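Local coordinates for protein arginase (RocF) (Helicobacter pylori, PDB 4G3H) that probably hydrolyses L-arginine to L-ornithine and urea, a urea-cycle step, with two manganese ions bound in each subunit, at residues I174-S186 against I195-I208. Numbering follows the deposited sequence.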
# COMPACT_ATOMS: atom_id res chain seq x y z
N ILE A 174 2.51 -16.21 0.63
CA ILE A 174 1.59 -15.48 1.47
C ILE A 174 0.32 -16.30 1.68
O ILE A 174 -0.22 -16.87 0.74
CB ILE A 174 1.24 -14.11 0.82
CG1 ILE A 174 2.50 -13.24 0.71
CG2 ILE A 174 0.18 -13.39 1.63
CD1 ILE A 174 3.14 -12.90 2.04
N ASP A 175 -0.13 -16.38 2.93
CA ASP A 175 -1.34 -17.11 3.29
C ASP A 175 -2.50 -16.17 2.99
O ASP A 175 -2.68 -15.16 3.66
CB ASP A 175 -1.30 -17.44 4.79
CG ASP A 175 -2.51 -18.22 5.25
OD1 ASP A 175 -3.44 -18.42 4.45
OD2 ASP A 175 -2.54 -18.63 6.43
N PRO A 176 -3.31 -16.49 1.96
CA PRO A 176 -4.45 -15.66 1.55
C PRO A 176 -5.37 -15.25 2.71
O PRO A 176 -6.04 -14.21 2.64
CB PRO A 176 -5.17 -16.55 0.53
CG PRO A 176 -4.09 -17.42 -0.01
CD PRO A 176 -3.30 -17.77 1.23
N LYS A 177 -5.38 -16.07 3.75
CA LYS A 177 -6.20 -15.82 4.93
C LYS A 177 -5.59 -14.77 5.85
O LYS A 177 -6.24 -14.32 6.80
CB LYS A 177 -6.39 -17.12 5.71
CG LYS A 177 -7.27 -18.14 4.99
CD LYS A 177 -7.03 -19.54 5.55
CE LYS A 177 -8.31 -20.34 5.57
NZ LYS A 177 -9.28 -19.74 6.53
N CYS A 178 -4.36 -14.37 5.57
CA CYS A 178 -3.68 -13.36 6.37
C CYS A 178 -3.64 -12.00 5.68
O CYS A 178 -2.91 -11.08 6.08
CB CYS A 178 -2.28 -13.85 6.73
SG CYS A 178 -2.33 -15.33 7.79
N LEU A 179 -4.42 -11.88 4.61
CA LEU A 179 -4.56 -10.64 3.86
C LEU A 179 -5.92 -10.16 4.34
O LEU A 179 -6.91 -10.88 4.21
CB LEU A 179 -4.59 -10.91 2.35
CG LEU A 179 -5.28 -9.87 1.44
CD1 LEU A 179 -4.61 -8.51 1.56
CD2 LEU A 179 -5.23 -10.36 -0.00
N VAL A 180 -5.97 -8.97 4.92
CA VAL A 180 -7.24 -8.45 5.43
C VAL A 180 -7.65 -7.17 4.71
O VAL A 180 -6.98 -6.14 4.80
CB VAL A 180 -7.16 -8.19 6.95
CG1 VAL A 180 -8.53 -7.79 7.48
CG2 VAL A 180 -6.64 -9.43 7.67
N TYR A 181 -8.76 -7.25 3.99
CA TYR A 181 -9.28 -6.12 3.24
C TYR A 181 -10.20 -5.25 4.09
O TYR A 181 -11.03 -5.75 4.84
CB TYR A 181 -10.08 -6.61 2.03
CG TYR A 181 -9.26 -7.04 0.84
CD1 TYR A 181 -8.34 -6.17 0.23
CD2 TYR A 181 -9.48 -8.29 0.24
CE1 TYR A 181 -7.67 -6.54 -0.94
CE2 TYR A 181 -8.82 -8.66 -0.92
CZ TYR A 181 -7.91 -7.78 -1.51
OH TYR A 181 -7.30 -8.13 -2.69
N PHE A 182 -10.05 -3.93 3.95
CA PHE A 182 -10.88 -2.98 4.69
C PHE A 182 -11.49 -1.98 3.72
O PHE A 182 -10.76 -1.29 3.01
CB PHE A 182 -10.04 -2.23 5.73
CG PHE A 182 -9.48 -3.10 6.82
CD1 PHE A 182 -10.22 -3.37 7.97
CD2 PHE A 182 -8.20 -3.66 6.69
CE1 PHE A 182 -9.70 -4.17 8.98
CE2 PHE A 182 -7.68 -4.47 7.70
CZ PHE A 182 -8.43 -4.72 8.85
N GLY A 183 -12.82 -1.91 3.70
CA GLY A 183 -13.51 -0.96 2.84
C GLY A 183 -13.64 -1.29 1.36
O GLY A 183 -14.10 -0.46 0.57
N VAL A 184 -13.23 -2.49 0.96
CA VAL A 184 -13.32 -2.89 -0.45
C VAL A 184 -14.77 -2.86 -0.93
O VAL A 184 -15.65 -3.46 -0.32
CB VAL A 184 -12.73 -4.31 -0.66
CG1 VAL A 184 -12.92 -4.75 -2.10
CG2 VAL A 184 -11.26 -4.31 -0.29
N ARG A 185 -15.01 -2.16 -2.04
CA ARG A 185 -16.36 -2.04 -2.55
C ARG A 185 -16.47 -1.94 -4.07
O ARG A 185 -17.57 -1.84 -4.60
CB ARG A 185 -17.03 -0.82 -1.92
CG ARG A 185 -16.19 0.44 -2.00
CD ARG A 185 -16.89 1.60 -1.34
NE ARG A 185 -16.23 2.88 -1.55
CZ ARG A 185 -15.12 3.29 -0.93
NH1 ARG A 185 -14.63 4.48 -1.21
NH2 ARG A 185 -14.52 2.51 -0.04
N SER A 186 -15.34 -1.96 -4.76
CA SER A 186 -15.35 -1.86 -6.22
C SER A 186 -14.44 -2.95 -6.76
O SER A 186 -13.22 -2.82 -6.71
CB SER A 186 -14.87 -0.48 -6.65
OG SER A 186 -14.91 -0.33 -8.05
N ILE A 195 -11.40 -14.07 -4.07
CA ILE A 195 -11.66 -13.78 -2.67
C ILE A 195 -12.47 -14.90 -2.04
O ILE A 195 -12.14 -15.40 -0.97
CB ILE A 195 -12.41 -12.43 -2.53
CG1 ILE A 195 -11.45 -11.28 -2.86
CG2 ILE A 195 -12.98 -12.28 -1.13
CD1 ILE A 195 -12.10 -9.91 -2.96
N ARG A 196 -13.55 -15.31 -2.72
CA ARG A 196 -14.38 -16.39 -2.21
C ARG A 196 -13.59 -17.69 -2.14
O ARG A 196 -13.57 -18.37 -1.11
CB ARG A 196 -15.61 -16.58 -3.09
CG ARG A 196 -16.54 -17.69 -2.63
CD ARG A 196 -17.82 -17.70 -3.44
NE ARG A 196 -17.54 -17.87 -4.86
CZ ARG A 196 -18.06 -17.12 -5.83
NH1 ARG A 196 -18.91 -16.15 -5.54
NH2 ARG A 196 -17.72 -17.35 -7.08
N GLU A 197 -12.94 -18.04 -3.24
CA GLU A 197 -12.16 -19.27 -3.32
C GLU A 197 -11.05 -19.35 -2.28
O GLU A 197 -10.90 -20.37 -1.61
CB GLU A 197 -11.56 -19.42 -4.72
CG GLU A 197 -10.50 -20.51 -4.83
CD GLU A 197 -9.87 -20.57 -6.21
OE1 GLU A 197 -8.90 -21.34 -6.39
OE2 GLU A 197 -10.35 -19.86 -7.12
N LEU A 198 -10.27 -18.27 -2.15
CA LEU A 198 -9.17 -18.24 -1.20
C LEU A 198 -9.61 -17.88 0.22
O LEU A 198 -8.81 -17.89 1.16
CB LEU A 198 -8.10 -17.26 -1.68
CG LEU A 198 -7.42 -17.60 -3.01
CD1 LEU A 198 -6.32 -16.59 -3.31
CD2 LEU A 198 -6.84 -19.01 -2.94
N GLN A 199 -10.89 -17.54 0.36
CA GLN A 199 -11.47 -17.17 1.65
C GLN A 199 -10.69 -16.03 2.32
O GLN A 199 -10.29 -16.12 3.49
CB GLN A 199 -11.54 -18.42 2.54
CG GLN A 199 -12.36 -19.56 1.90
CD GLN A 199 -12.26 -20.90 2.63
OE1 GLN A 199 -12.88 -21.89 2.21
NE2 GLN A 199 -11.49 -20.94 3.70
N ILE A 200 -10.50 -14.94 1.58
CA ILE A 200 -9.79 -13.77 2.08
C ILE A 200 -10.73 -12.89 2.90
O ILE A 200 -11.75 -12.42 2.38
CB ILE A 200 -9.19 -12.94 0.92
CG1 ILE A 200 -8.30 -13.84 0.06
CG2 ILE A 200 -8.37 -11.76 1.47
CD1 ILE A 200 -7.67 -13.17 -1.13
N PRO A 201 -10.42 -12.67 4.19
CA PRO A 201 -11.27 -11.83 5.05
C PRO A 201 -11.44 -10.43 4.48
O PRO A 201 -10.45 -9.79 4.10
CB PRO A 201 -10.53 -11.84 6.38
CG PRO A 201 -9.10 -12.02 5.98
CD PRO A 201 -9.19 -13.07 4.90
N LEU A 202 -12.68 -9.96 4.41
CA LEU A 202 -12.99 -8.64 3.86
C LEU A 202 -14.03 -7.91 4.71
O LEU A 202 -15.18 -8.35 4.82
CB LEU A 202 -13.49 -8.78 2.41
CG LEU A 202 -13.74 -7.51 1.59
CD1 LEU A 202 -13.88 -7.87 0.12
CD2 LEU A 202 -14.99 -6.80 2.09
N PHE A 203 -13.64 -6.79 5.30
CA PHE A 203 -14.54 -6.01 6.13
C PHE A 203 -15.02 -4.79 5.36
O PHE A 203 -14.25 -3.88 5.07
CB PHE A 203 -13.84 -5.60 7.42
CG PHE A 203 -13.39 -6.77 8.26
CD1 PHE A 203 -14.33 -7.58 8.89
CD2 PHE A 203 -12.04 -7.07 8.40
CE1 PHE A 203 -13.92 -8.68 9.65
CE2 PHE A 203 -11.61 -8.16 9.16
CZ PHE A 203 -12.56 -8.97 9.78
N SER A 204 -16.31 -4.79 5.01
CA SER A 204 -16.90 -3.70 4.24
C SER A 204 -17.04 -2.41 5.02
O SER A 204 -16.90 -2.39 6.24
CB SER A 204 -18.28 -4.11 3.73
OG SER A 204 -19.20 -4.22 4.81
N VAL A 205 -17.33 -1.34 4.29
CA VAL A 205 -17.54 -0.03 4.87
C VAL A 205 -18.60 -0.09 5.96
O VAL A 205 -18.45 0.54 7.01
CB VAL A 205 -18.01 0.98 3.79
CG1 VAL A 205 -18.45 2.28 4.46
CG2 VAL A 205 -16.88 1.25 2.79
N ASP A 206 -19.67 -0.85 5.71
CA ASP A 206 -20.76 -0.97 6.68
C ASP A 206 -20.36 -1.72 7.95
O ASP A 206 -20.74 -1.31 9.05
CB ASP A 206 -21.97 -1.66 6.03
CG ASP A 206 -22.57 -0.84 4.90
OD1 ASP A 206 -22.88 0.35 5.12
OD2 ASP A 206 -22.75 -1.39 3.79
N ALA A 207 -19.61 -2.80 7.82
CA ALA A 207 -19.18 -3.56 8.99
C ALA A 207 -18.29 -2.68 9.86
O ALA A 207 -18.38 -2.70 11.08
CB ALA A 207 -18.42 -4.82 8.58
N ILE A 208 -17.42 -1.91 9.20
CA ILE A 208 -16.51 -1.02 9.90
C ILE A 208 -17.29 0.08 10.62
O ILE A 208 -17.02 0.40 11.77
CB ILE A 208 -15.51 -0.36 8.90
CG1 ILE A 208 -14.55 -1.42 8.35
CG2 ILE A 208 -14.75 0.77 9.58
CD1 ILE A 208 -13.73 -0.96 7.16
O HOH W 1 -17.31 -2.00 1.30
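Y181, F203 and P201 bury the most surface where strand 179-182 runs parallel to the short edge strand 202-203. Three nearly straight backbone hydrogen bonds zip the pair: Y181 N to P201 O (3.1 Å), F203 N to Y181 O (2.8 Å) and G183 N to F203 O (2.8 Å). With CG anti to its carbonyl carbon (chi1 -79°), the Y181 ring is brought obliquely beside the chain entering the edge strand: its CD2 meets I200 CG2 at 3.8 Å, and CE2 reaches CD1 of I195 in the last turn of helix 189-198. On the same face Y181 CB packs against CG of L202, and CD1 of L202 goes on to V184 CB. The phenol OH is hydrogen-bonded to A119 O, beside the manganese ligands H118 and D120. F203 works on the other face, its ring edge set against V180 CG1 (CE2 to CG1, 3.5 Å). It lies alongside F182, pointing the same way, ring planes 33° apart, and helix 212-223 covers both through V215 and T219. The ring of P201 sits crosswise to V180, CG to CG2 at 4.0 Å, and the same P201 CG is pressed close to L179 O (3.0 Å). Farther back, P176 CB touches L198 CB (3.7 Å) where a Schellman motif with Q199 as C-prime residue ends the helix. At the far end a water bridges V184 O and V205 N. Strand 179-182, helix 189-198 and strand 202-203 thus form a beta-alpha-beta crossover closing one edge of the parallel arginase sheet, next to the two-manganese site.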